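Local atomic coordinates of iron aquisition yersiniabactin synthesis enzyme, YbtT (Escherichia coli, PDB entry 6BA9), a protein that hydrolyses thioesters as a low-specificity type II thioesterase, maintaining production of the metallophore yersiniabactin in pathogenic enterobacteria. Residues A87-M91 with H226-I230; Q94-E98 with T172-Y177; E126-S130 with E140-I144. The protein carries 1 engineered substitution. All coordinates share one frame; numbering follows the deposited sequence.

Contact 1 joins the nucleophile elbow of an alpha/beta-hydrolase fold to the probable histidine of the active site; contact 2 ties the helix after the elbow to the long excursion between strands 112-116 and 190-195, and contact 3 lies within that excursion. The centre of contact 1 is about 15 Å from those of contacts 2 and 3, which are about 17 Å apart. The elbow reaches contact 2 where Met-91 CB packs 3.6 Å from Thr-172 OG1. Phe-227 CE2 approaches Ile-144 O at 3.6 Å, bringing contact 1 against contact 3. Glu-173 joins the other two: its OE2 lies 2.7 Å from Leu-129 N, a probable hydrogen bond. Glu-200 touches His-226 and pairs with Arg-127.

Contact 1: A87-M91 with H226-I230; sequences AGHAM and HFYPI. Engineered in segment 87-91: Ala-90 (natural residue Ser).
The nucleophile elbow of the alpha/beta-hydrolase fold, the sharp turn from strand 84-89 into helix 91-105, here meets the loop and short helix at 226-230 through His-89 and Ala-90. Ala-90 is an engineered residue replacing the natural serine at the N-cap of the helix; its positive phi of 58° is the strained backbone expected of an elbow nucleophile. Its CB lies 3.7 Å from His-226 NE2, at the edge of that imidazole and near its plane. On the other side of the ring, His-226 ND1 is hydrogen-bonded to Asp-198. The spacing is consistent with a catalytic triad of the natural serine, His-226 and Asp-198, as in other thioesterases of this family.

His-89 holds the backbone of the same loop. With CG anti to its backbone N (chi1 -172°), its ring is carried toward residues 226-229, where NE2 donates a 2.7 Å hydrogen bond to His-226 O. The bond is bent at the hydrogen, 135°, and the acceptor is tilted from the imidazole plane, although the donor approaches nearly in line with the C=O bond. The same NE2 sits over one face of the His-226 ring, 3.5 Å from CE1, and the two imidazoles are set obliquely.

Two neighbours fix the rest of the His-89 ring. Its edge points at the face of Tyr-228 in a T-shaped pair, with the centroids 5.0 Å apart and the planes nearly perpendicular. Tyr-228 OH and His-89 ND1 both hydrogen-bond to Ser-116 OG, which leaves each nitrogen of this buried imidazole with a partner. Over one His-89 face lies Pro-229, whose CG makes a CH-pi contact 3.5 Å from the ring centroid.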
ATOM      1  N   ALA A  87       4.460   1.963   4.656  1.00 11.19           N
ATOM      2  CA  ALA A  87       4.020   2.644   3.448  1.00 11.39           C
ATOM      3  C   ALA A  87       3.037   1.766   2.685  1.00 10.16           C
ATOM      4  O   ALA A  87       3.081   0.538   2.767  1.00 10.60           O
ATOM      5  CB  ALA A  87       5.197   2.951   2.535  1.00 13.01           C
ATOM      6  N   GLY A  88       2.153   2.395   1.921  1.00 11.07           N
ATOM      7  CA  GLY A  88       1.276   1.651   1.035  1.00 11.14           C
ATOM      8  C   GLY A  88       0.743   2.534  -0.060  1.00 11.96           C
ATOM      9  O   GLY A  88       0.595   3.747   0.124  1.00 11.03           O
ATOM     10  N   HIS A  89       0.458   1.926  -1.212  1.00 10.95           N
ATOM     11  CA  HIS A  89      -0.098   2.609  -2.373  1.00 11.22           C
ATOM     12  C   HIS A  89      -1.461   2.012  -2.699  1.00 11.88           C
ATOM     13  O   HIS A  89      -1.607   0.785  -2.784  1.00 11.13           O
ATOM     14  CB  HIS A  89       0.829   2.453  -3.581  1.00 11.61           C
ATOM     15  CG  HIS A  89       0.435   3.287  -4.758  1.00 12.29           C
ATOM     16  ND1 HIS A  89       0.514   4.670  -4.766  1.00 11.99           N
ATOM     17  CD2 HIS A  89      -0.053   2.930  -5.971  1.00 12.56           C
ATOM     18  CE1 HIS A  89       0.126   5.117  -5.949  1.00 13.60           C
ATOM     19  NE2 HIS A  89      -0.233   4.086  -6.692  1.00 11.93           N
ATOM     20  N   ALA A  90      -2.449   2.878  -2.889  1.00 11.26           N
ATOM     21  CA  ALA A  90      -3.815   2.476  -3.254  1.00 12.47           C
ATOM     22  C   ALA A  90      -4.340   1.531  -2.174  1.00 11.92           C
ATOM     23  O   ALA A  90      -4.312   1.910  -0.993  1.00 11.29           O
ATOM     24  CB  ALA A  90      -3.863   1.989  -4.706  1.00 12.02           C
ATOM     25  N   MET A  91      -4.774   0.315  -2.498  1.00 10.87           N
ATOM     26  CA  MET A  91      -5.232  -0.607  -1.462  1.00 11.85           C
ATOM     27  C   MET A  91      -4.210  -0.728  -0.345  1.00 12.26           C
ATOM     28  O   MET A  91      -4.564  -0.881   0.834  1.00 11.42           O
ATOM     29  CB  MET A  91      -5.446  -1.999  -2.070  1.00 11.35           C
ATOM     30  CG  MET A  91      -5.603  -3.126  -1.088  1.00 10.59           C
ATOM     31  SD  MET A  91      -5.819  -4.677  -1.983  1.00 13.99           S
ATOM     32  CE  MET A  91      -5.909  -5.812  -0.615  1.00 13.94           C
ATOM     33  N   HIS A 226      -0.780   6.576 -12.117  1.00 15.03           N
ATOM     34  CA  HIS A 226      -1.087   5.785 -10.919  1.00 13.62           C
ATOM     35  C   HIS A 226       0.070   4.890 -10.492  1.00 15.66           C
ATOM     36  O   HIS A 226       0.162   4.517  -9.319  1.00 16.16           O
ATOM     37  CB  HIS A 226      -2.336   4.913 -11.131  1.00 15.01           C
ATOM     38  CG  HIS A 226      -2.813   4.213  -9.884  1.00 15.75           C
ATOM     39  ND1 HIS A 226      -3.176   4.895  -8.750  1.00 19.23           N
ATOM     40  CD2 HIS A 226      -2.961   2.898  -9.601  1.00 20.60           C
ATOM     41  CE1 HIS A 226      -3.536   4.029  -7.813  1.00 20.57           C
ATOM     42  NE2 HIS A 226      -3.416   2.811  -8.310  1.00 18.61           N
ATOM     43  N   PHE A 227       0.962   4.518 -11.403  1.00 14.01           N
ATOM     44  CA  PHE A 227       2.064   3.638 -11.054  1.00 14.93           C
ATOM     45  C   PHE A 227       3.359   4.390 -10.740  1.00 13.12           C
ATOM     46  O   PHE A 227       4.443   3.799 -10.773  1.00 14.46           O
ATOM     47  CB  PHE A 227       2.219   2.547 -12.115  1.00 18.24           C
ATOM     48  CG  PHE A 227       1.020   1.633 -12.157  1.00 19.71           C
ATOM     49  CD1 PHE A 227       0.857   0.649 -11.200  1.00 22.64           C
ATOM     50  CD2 PHE A 227       0.005   1.842 -13.074  1.00 23.60           C
ATOM     51  CE1 PHE A 227      -0.266  -0.161 -11.195  1.00 23.86           C
ATOM     52  CE2 PHE A 227      -1.116   1.036 -13.075  1.00 20.08           C
ATOM     53  CZ  PHE A 227      -1.252   0.037 -12.143  1.00 21.56           C
ATOM     54  N   TYR A 228       3.249   5.655 -10.351  1.00 13.47           N
ATOM     55  CA  TYR A 228       4.422   6.450  -9.995  1.00 14.81           C
ATOM     56  C   TYR A 228       5.336   5.799  -8.949  1.00 15.07           C
ATOM     57  O   TYR A 228       6.544   6.036  -9.000  1.00 14.73           O
ATOM     58  CB  TYR A 228       4.051   7.896  -9.614  1.00 13.63           C
ATOM     59  CG  TYR A 228       3.224   8.063  -8.346  1.00 12.59           C
ATOM     60  CD1 TYR A 228       3.817   8.000  -7.094  1.00 13.68           C
ATOM     61  CD2 TYR A 228       1.865   8.315  -8.413  1.00 13.83           C
ATOM     62  CE1 TYR A 228       3.060   8.149  -5.931  1.00 12.89           C
ATOM     63  CE2 TYR A 228       1.099   8.473  -7.259  1.00 12.78           C
ATOM     64  CZ  TYR A 228       1.707   8.386  -6.032  1.00 11.75           C
ATOM     65  OH  TYR A 228       0.916   8.541  -4.921  1.00 13.80           O
ATOM     66  N   PRO A 229       4.867   4.991  -7.983  1.00 13.44           N
ATOM     67  CA  PRO A 229       5.847   4.427  -7.033  1.00 13.29           C
ATOM     68  C   PRO A 229       6.902   3.570  -7.703  1.00 14.99           C
ATOM     69  O   PRO A 229       8.039   3.479  -7.210  1.00 15.41           O
ATOM     70  CB  PRO A 229       4.988   3.625  -6.049  1.00 15.03           C
ATOM     71  CG  PRO A 229       3.657   4.328  -6.092  1.00 13.84           C
ATOM     72  CD  PRO A 229       3.482   4.693  -7.564  1.00 13.13           C
ATOM     73  N   ILE A 230       6.533   2.920  -8.799  1.00 15.29           N
ATOM     74  CA  ILE A 230       7.426   2.052  -9.561  1.00 16.84           C
ATOM     75  C   ILE A 230       8.080   2.809 -10.705  1.00 20.64           C
ATOM     76  O   ILE A 230       9.302   2.825 -10.831  1.00 22.23           O
ATOM     77  CB  ILE A 230       6.637   0.820 -10.051  1.00 20.26           C
ATOM     78  CG1 ILE A 230       6.197  -0.018  -8.839  1.00 22.24           C
ATOM     79  CG2 ILE A 230       7.476  -0.008 -11.014  1.00 19.82           C
ATOM     80  CD1 ILE A 230       5.041  -0.971  -9.150  1.00 29.63           C
TER

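Contact 2: Q94-E98 with T172-Y177; sequences QVAFE and TESYHY
Gln-94 turns CG anti to its carbonyl carbon (chi1 -58°) and then runs out extended, while Thr-172 sets OG1 anti to its backbone N (chi1 -166°); the two side chains cross at about a right angle, with the hydroxyl at the amide oxygen. Thr-172 OG1 donates to Gln-94 OE1 at 2.6 Å, a short bond that comes in from the flank of the carbonyl, with the donor tilted from its plane. The amide nitrogen adds a second grip on the same residue: Gln-94 NE2 makes a weak hydrogen bond to Thr-172 O at 3.4 Å.

The aliphatic part of Gln-94 runs antiparallel alongside Tyr-175. Its CB stands over one face of the phenol, 4.3 Å from the ring centroid, in a CH-pi contact.

One turn further along the helix, Glu-98 bends at chi2 (-70°) and offers OE2 to two phenols. This pairing joins helix 91-105, which follows the nucleophile elbow, to the end of helix 155-174 and the chain beyond it. The latter helix belongs to the insertion between strands 112-116 and 190-195, the position of the lid in related type II thioesterases.

Glu-98 OE2 accepts from Tyr-175 OH at 2.7 Å with its anti lone pair, the carboxylate being steeply inclined to the ring. Tyr-177 OH donates to the same Glu-98 OE2, also at 2.7 Å, but from above the carboxylate plane. Glu-98 OE1 meanwhile forms a salt bridge with Arg-101; this cation and the two hydroxyls would together be expected to stabilise the negative charge of the buried carboxylate. The Tyr-175 hydroxyl also touches the edge of Phe-97 within the ring plane, OH lying 3.4 Å from CD2.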
ATOM      1  N   GLN A  94      -4.478   1.571   2.624  1.00 10.30           N
ATOM      2  CA  GLN A  94      -5.503   1.230   3.599  1.00 10.70           C
ATOM      3  C   GLN A  94      -4.965   0.216   4.591  1.00 11.08           C
ATOM      4  O   GLN A  94      -5.169   0.342   5.799  1.00 11.48           O
ATOM      5  CB  GLN A  94      -6.744   0.680   2.902  1.00 10.70           C
ATOM      6  CG  GLN A  94      -7.379   1.610   1.872  1.00 11.02           C
ATOM      7  CD  GLN A  94      -8.339   0.905   0.960  1.00 11.40           C
ATOM      8  OE1 GLN A  94      -8.196  -0.291   0.690  1.00 13.45           O
ATOM      9  NE2 GLN A  94      -9.315   1.633   0.450  1.00 13.96           N
ATOM     10  N   VAL A  95      -4.261  -0.802   4.090  1.00 11.44           N
ATOM     11  CA  VAL A  95      -3.664  -1.797   4.972  1.00 10.78           C
ATOM     12  C   VAL A  95      -2.589  -1.170   5.850  1.00  9.47           C
ATOM     13  O   VAL A  95      -2.520  -1.449   7.053  1.00 11.20           O
ATOM     14  CB  VAL A  95      -3.129  -3.006   4.187  1.00 10.74           C
ATOM     15  CG1 VAL A  95      -2.481  -3.997   5.145  1.00 12.23           C
ATOM     16  CG2 VAL A  95      -4.253  -3.697   3.414  1.00 12.20           C
ATOM     17  N   ALA A  96      -1.742  -0.317   5.275  1.00 10.64           N
ATOM     18  CA  ALA A  96      -0.685   0.333   6.043  1.00 10.41           C
ATOM     19  C   ALA A  96      -1.277   1.186   7.153  1.00 11.33           C
ATOM     20  O   ALA A  96      -0.787   1.155   8.286  1.00 12.22           O
ATOM     21  CB  ALA A  96       0.179   1.194   5.120  1.00 12.29           C
ATOM     22  N   PHE A  97      -2.330   1.944   6.848  1.00 10.78           N
ATOM     23  CA  PHE A  97      -3.011   2.748   7.855  1.00 11.90           C
ATOM     24  C   PHE A  97      -3.560   1.885   8.984  1.00 11.04           C
ATOM     25  O   PHE A  97      -3.317   2.162  10.171  1.00 11.91           O
ATOM     26  CB  PHE A  97      -4.138   3.528   7.174  1.00 13.47           C
ATOM     27  CG  PHE A  97      -5.050   4.251   8.125  1.00 11.73           C
ATOM     28  CD1 PHE A  97      -4.584   5.293   8.897  1.00 14.99           C
ATOM     29  CD2 PHE A  97      -6.369   3.898   8.222  1.00 13.14           C
ATOM     30  CE1 PHE A  97      -5.455   5.978   9.756  1.00 16.25           C
ATOM     31  CE2 PHE A  97      -7.233   4.574   9.071  1.00 17.21           C
ATOM     32  CZ  PHE A  97      -6.768   5.604   9.835  1.00 16.46           C
ATOM     33  N   GLU A  98      -4.302   0.822   8.644  1.00 11.53           N
ATOM     34  CA  GLU A  98      -4.898  -0.023   9.680  1.00 12.87           C
ATOM     35  C   GLU A  98      -3.835  -0.782  10.471  1.00 14.06           C
ATOM     36  O   GLU A  98      -3.996  -1.001  11.679  1.00 12.85           O
ATOM     37  CB  GLU A  98      -5.949  -0.957   9.063  1.00 11.99           C
ATOM     38  CG  GLU A  98      -7.201  -0.261   8.529  1.00 12.46           C
ATOM     39  CD  GLU A  98      -8.095   0.298   9.609  1.00 16.40           C
ATOM     40  OE1 GLU A  98      -7.951  -0.104  10.791  1.00 16.96           O
ATOM     41  OE2 GLU A  98      -8.932   1.160   9.266  1.00 15.38           O
ATOM     42  N   THR A 172     -10.752  -3.829  -0.967  1.00 12.10           N
ATOM     43  CA  THR A 172     -10.442  -2.415  -0.972  1.00 13.03           C
ATOM     44  C   THR A 172     -11.688  -1.558  -1.168  1.00 15.28           C
ATOM     45  O   THR A 172     -11.738  -0.440  -0.652  1.00 16.01           O
ATOM     46  CB  THR A 172      -9.345  -2.119  -2.016  1.00 12.58           C
ATOM     47  OG1 THR A 172      -8.814  -0.809  -1.797  1.00 14.86           O
ATOM     48  CG2 THR A 172      -9.861  -2.151  -3.427  1.00 12.58           C
ATOM     49  N   GLU A 173     -12.695  -2.057  -1.908  1.00 14.08           N
ATOM     50  CA  GLU A 173     -13.908  -1.270  -2.139  1.00 14.21           C
ATOM     51  C   GLU A 173     -14.888  -1.345  -0.969  1.00 14.34           C
ATOM     52  O   GLU A 173     -15.626  -0.375  -0.709  1.00 15.14           O
ATOM     53  CB  GLU A 173     -14.554  -1.716  -3.461  1.00 15.03           C
ATOM     54  CG  GLU A 173     -13.693  -1.340  -4.648  1.00 15.33           C
ATOM     55  CD  GLU A 173     -14.223  -1.804  -5.974  1.00 17.51           C
ATOM     56  OE1 GLU A 173     -15.281  -2.479  -6.029  1.00 19.54           O
ATOM     57  OE2 GLU A 173     -13.541  -1.522  -6.975  1.00 18.14           O
ATOM     58  N   SER A 174     -14.906  -2.456  -0.243  1.00 13.74           N
ATOM     59  CA  SER A 174     -15.819  -2.601   0.885  1.00 13.55           C
ATOM     60  C   SER A 174     -15.300  -1.912   2.133  1.00 17.45           C
ATOM     61  O   SER A 174     -16.050  -1.783   3.109  1.00 19.68           O
ATOM     62  CB  SER A 174     -16.102  -4.077   1.165  1.00 16.49           C
ATOM     63  OG  SER A 174     -14.948  -4.759   1.613  1.00 16.89           O
ATOM     64  N   TYR A 175     -14.050  -1.457   2.110  1.00 14.07           N
ATOM     65  CA  TYR A 175     -13.428  -0.742   3.220  1.00 13.37           C
ATOM     66  C   TYR A 175     -13.916   0.699   3.221  1.00 13.72           C
ATOM     67  O   TYR A 175     -13.645   1.458   2.283  1.00 14.86           O
ATOM     68  CB  TYR A 175     -11.908  -0.805   3.062  1.00 14.44           C
ATOM     69  CG  TYR A 175     -11.140  -0.007   4.087  1.00 14.11           C
ATOM     70  CD1 TYR A 175     -10.627   1.242   3.780  1.00 14.18           C
ATOM     71  CD2 TYR A 175     -10.944  -0.483   5.371  1.00 13.42           C
ATOM     72  CE1 TYR A 175      -9.923   1.970   4.703  1.00 13.76           C
ATOM     73  CE2 TYR A 175     -10.233   0.242   6.298  1.00 14.55           C
ATOM     74  CZ  TYR A 175      -9.731   1.477   5.956  1.00 13.78           C
ATOM     75  OH  TYR A 175      -9.011   2.249   6.844  1.00 14.14           O
ATOM     76  N   HIS A 176     -14.646   1.067   4.269  1.00 15.38           N
ATOM     77  CA  HIS A 176     -15.260   2.380   4.327  1.00 17.11           C
ATOM     78  C   HIS A 176     -15.811   2.587   5.723  1.00 16.24           C
ATOM     79  O   HIS A 176     -16.383   1.661   6.312  1.00 19.26           O
ATOM     80  CB  HIS A 176     -16.405   2.488   3.314  1.00 19.64           C
ATOM     81  CG  HIS A 176     -17.105   3.806   3.348  1.00 17.56           C
ATOM     82  ND1 HIS A 176     -18.323   3.983   3.975  1.00 23.52           N
ATOM     83  CD2 HIS A 176     -16.751   5.014   2.857  1.00 20.23           C
ATOM     84  CE1 HIS A 176     -18.694   5.245   3.847  1.00 22.61           C
ATOM     85  NE2 HIS A 176     -17.759   5.893   3.176  1.00 22.36           N
ATOM     86  N   TYR A 177     -15.643   3.800   6.231  1.00 16.17           N
ATOM     87  CA  TYR A 177     -16.224   4.218   7.497  1.00 16.60           C
ATOM     88  C   TYR A 177     -17.191   5.370   7.254  1.00 21.43           C
ATOM     89  O   TYR A 177     -16.993   6.189   6.356  1.00 21.38           O
ATOM     90  CB  TYR A 177     -15.155   4.718   8.455  1.00 18.78           C
ATOM     91  CG  TYR A 177     -14.171   3.675   8.935  1.00 20.17           C
ATOM     92  CD1 TYR A 177     -14.489   2.809   9.970  1.00 23.29           C
ATOM     93  CD2 TYR A 177     -12.901   3.584   8.376  1.00 18.02           C
ATOM     94  CE1 TYR A 177     -13.569   1.872  10.424  1.00 28.30           C
ATOM     95  CE2 TYR A 177     -11.983   2.660   8.823  1.00 18.46           C
ATOM     96  CZ  TYR A 177     -12.316   1.800   9.837  1.00 22.33           C
ATOM     97  OH  TYR A 177     -11.387   0.874  10.293  1.00 26.41           O
TER

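Contact 3: E126-S130 with E140-I144; sequences ERQLS and ELIDI
Glu-140 meets the loop 126-130 twice. Its CB packs 3.6 Å from Leu-129 CG, and its chain, bent at chi2, brings OE1 to the guanidinium of Arg-127. NH1 of Arg-127 donates to Glu-140 OE1 at 2.8 Å in a salt bridge. The oxygen lies in the guanidinium plane, yet the nitrogen stands above the plane of the carboxylate.

Next along the helix, Leu-141 starts out away from the loop but swings its CD2 to 3.7 Å from Leu-129 CD2. Both leucines also touch Phe-169 of helix 155-174, so that helix 134-144, helix 155-174 and the loop after strand 112-116 close on one another within the excursion that probably corresponds to the lid region of related thioesterases.

Asp-143, at a more exposed edge, completes a salt-bridge network. Arg-127 approaches it end-on, both terminal nitrogens converging on OD2 from one face of the carboxylate: NH1 lies 2.9 Å and NH2 3.1 Å from Asp-143 OD2. The two flat groups are nearly perpendicular, at 81°. Asp-143 OD1 pairs with Arg-199. Arg-127 NE pairs with Glu-200, and bonds at NE as well as at both terminal nitrogens should hold the guanidinium against rotation.

Ile-144 lies over a face of that guanidinium, its CG1 3.4 Å from Arg-127 NE, while its CD1 reaches Leu-129 CD1 at 4.3 Å.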
ATOM      1  N   GLU A 126     -13.407   6.719  -7.006  1.00 18.35           N
ATOM      2  CA  GLU A 126     -14.293   7.104  -8.093  1.00 22.90           C
ATOM      3  C   GLU A 126     -14.524   5.953  -9.071  1.00 21.91           C
ATOM      4  O   GLU A 126     -15.624   5.828  -9.612  1.00 26.89           O
ATOM      5  CB  GLU A 126     -13.805   8.394  -8.756  1.00 33.07           C
ATOM      6  CG  GLU A 126     -14.064   9.609  -7.846  1.00 37.06           C
ATOM      7  CD  GLU A 126     -13.592  10.935  -8.420  1.00 49.32           C
ATOM      8  OE1 GLU A 126     -12.491  11.409  -8.039  1.00 43.37           O
ATOM      9  OE2 GLU A 126     -14.340  11.514  -9.242  1.00 58.72           O
ATOM     10  N   ARG A 127     -13.545   5.060  -9.235  1.00 19.21           N
ATOM     11  CA  ARG A 127     -13.687   3.867 -10.058  1.00 18.26           C
ATOM     12  C   ARG A 127     -13.969   2.676  -9.157  1.00 17.89           C
ATOM     13  O   ARG A 127     -13.271   2.475  -8.160  1.00 19.30           O
ATOM     14  CB  ARG A 127     -12.406   3.611 -10.849  1.00 19.52           C
ATOM     15  CG  ARG A 127     -12.546   2.530 -11.918  1.00 18.96           C
ATOM     16  CD  ARG A 127     -11.220   1.994 -12.370  1.00 18.08           C
ATOM     17  NE  ARG A 127     -10.337   2.994 -12.979  1.00 16.50           N
ATOM     18  CZ  ARG A 127     -10.338   3.312 -14.265  1.00 20.28           C
ATOM     19  NH1 ARG A 127     -11.225   2.766 -15.096  1.00 20.09           N
ATOM     20  NH2 ARG A 127      -9.451   4.193 -14.717  1.00 20.73           N
ATOM     21  N   GLN A 128     -14.993   1.903  -9.513  1.00 16.84           N
ATOM     22  CA  GLN A 128     -15.425   0.750  -8.737  1.00 17.02           C
ATOM     23  C   GLN A 128     -15.570  -0.442  -9.670  1.00 17.35           C
ATOM     24  O   GLN A 128     -16.160  -0.318 -10.749  1.00 18.01           O
ATOM     25  CB  GLN A 128     -16.771   1.057  -8.084  1.00 19.80           C
ATOM     26  CG  GLN A 128     -16.729   2.162  -7.078  1.00 24.70           C
ATOM     27  CD  GLN A 128     -16.151   1.712  -5.778  1.00 27.80           C
ATOM     28  OE1 GLN A 128     -16.521   0.651  -5.253  1.00 31.54           O
ATOM     29  NE2 GLN A 128     -15.241   2.507  -5.232  1.00 32.45           N
ATOM     30  N   LEU A 129     -15.027  -1.593  -9.255  1.00 14.93           N
ATOM     31  CA  LEU A 129     -14.977  -2.806 -10.066  1.00 15.09           C
ATOM     32  C   LEU A 129     -15.820  -3.969  -9.560  1.00 15.60           C
ATOM     33  O   LEU A 129     -16.202  -4.820 -10.362  1.00 15.86           O
ATOM     34  CB  LEU A 129     -13.537  -3.325 -10.151  1.00 14.69           C
ATOM     35  CG  LEU A 129     -12.609  -2.645 -11.164  1.00 15.64           C
ATOM     36  CD1 LEU A 129     -12.280  -1.234 -10.728  1.00 18.62           C
ATOM     37  CD2 LEU A 129     -11.340  -3.433 -11.361  1.00 18.15           C
ATOM     38  N   SER A 130     -16.067  -4.065  -8.246  1.00 17.41           N
ATOM     39  CA  SER A 130     -16.519  -5.335  -7.672  1.00 17.74           C
ATOM     40  C   SER A 130     -17.898  -5.751  -8.154  1.00 22.08           C
ATOM     41  O   SER A 130     -18.229  -6.939  -8.099  1.00 28.12           O
ATOM     42  CB  SER A 130     -16.581  -5.248  -6.149  1.00 18.46           C
ATOM     43  OG  SER A 130     -15.308  -5.210  -5.591  1.00 20.21           O
ATOM     44  N   GLU A 140     -11.988  -2.563 -16.884  1.00 14.89           N
ATOM     45  CA  GLU A 140     -11.566  -1.568 -15.898  1.00 14.78           C
ATOM     46  C   GLU A 140     -10.116  -1.772 -15.491  1.00 14.41           C
ATOM     47  O   GLU A 140      -9.361  -0.800 -15.376  1.00 15.45           O
ATOM     48  CB  GLU A 140     -12.471  -1.604 -14.659  1.00 15.95           C
ATOM     49  CG  GLU A 140     -13.928  -1.196 -14.915  1.00 18.09           C
ATOM     50  CD  GLU A 140     -14.064   0.224 -15.420  1.00 21.31           C
ATOM     51  OE1 GLU A 140     -13.475   1.138 -14.814  1.00 20.24           O
ATOM     52  OE2 GLU A 140     -14.742   0.436 -16.450  1.00 25.98           O
ATOM     53  N   LEU A 141      -9.707  -3.022 -15.256  1.00 14.33           N
ATOM     54  CA  LEU A 141      -8.320  -3.306 -14.896  1.00 15.21           C
ATOM     55  C   LEU A 141      -7.359  -2.841 -15.975  1.00 14.84           C
ATOM     56  O   LEU A 141      -6.307  -2.272 -15.676  1.00 16.54           O
ATOM     57  CB  LEU A 141      -8.108  -4.795 -14.683  1.00 21.50           C
ATOM     58  CG  LEU A 141      -8.667  -5.507 -13.480  1.00 28.31           C
ATOM     59  CD1 LEU A 141      -8.320  -6.957 -13.648  1.00 26.23           C
ATOM     60  CD2 LEU A 141      -8.027  -4.943 -12.236  1.00 25.71           C
ATOM     61  N   ILE A 142      -7.681  -3.123 -17.239  1.00 15.07           N
ATOM     62  CA  ILE A 142      -6.803  -2.706 -18.319  1.00 16.97           C
ATOM     63  C   ILE A 142      -6.715  -1.191 -18.351  1.00 14.90           C
ATOM     64  O   ILE A 142      -5.625  -0.619 -18.499  1.00 16.39           O
ATOM     65  CB  ILE A 142      -7.292  -3.302 -19.657  1.00 14.47           C
ATOM     66  CG1 ILE A 142      -7.095  -4.812 -19.665  1.00 16.83           C
ATOM     67  CG2 ILE A 142      -6.558  -2.654 -20.825  1.00 16.13           C
ATOM     68  CD1 ILE A 142      -7.877  -5.501 -20.780  1.00 19.04           C
ATOM     69  N   ASP A 143      -7.853  -0.512 -18.180  1.00 13.67           N
ATOM     70  CA  ASP A 143      -7.859   0.950 -18.145  1.00 17.14           C
ATOM     71  C   ASP A 143      -6.974   1.487 -17.027  1.00 16.73           C
ATOM     72  O   ASP A 143      -6.237   2.454 -17.229  1.00 16.00           O
ATOM     73  CB  ASP A 143      -9.284   1.499 -18.020  1.00 15.00           C
ATOM     74  CG  ASP A 143      -9.347   2.993 -18.207  1.00 19.99           C
ATOM     75  OD1 ASP A 143      -8.515   3.538 -18.969  1.00 30.37           O
ATOM     76  OD2 ASP A 143     -10.229   3.622 -17.627  1.00 23.89           O
ATOM     77  N   ILE A 144      -7.016   0.869 -15.841  1.00 15.12           N
ATOM     78  CA  ILE A 144      -6.148   1.322 -14.750  1.00 15.96           C
ATOM     79  C   ILE A 144      -4.695   1.321 -15.198  1.00 14.92           C
ATOM     80  O   ILE A 144      -3.932   2.248 -14.894  1.00 17.40           O
ATOM     81  CB  ILE A 144      -6.372   0.459 -13.492  1.00 15.70           C
ATOM     82  CG1 ILE A 144      -7.760   0.725 -12.896  1.00 17.42           C
ATOM     83  CG2 ILE A 144      -5.320   0.773 -12.441  1.00 17.99           C
ATOM     84  CD1 ILE A 144      -8.189  -0.324 -11.864  1.00 16.62           C
TER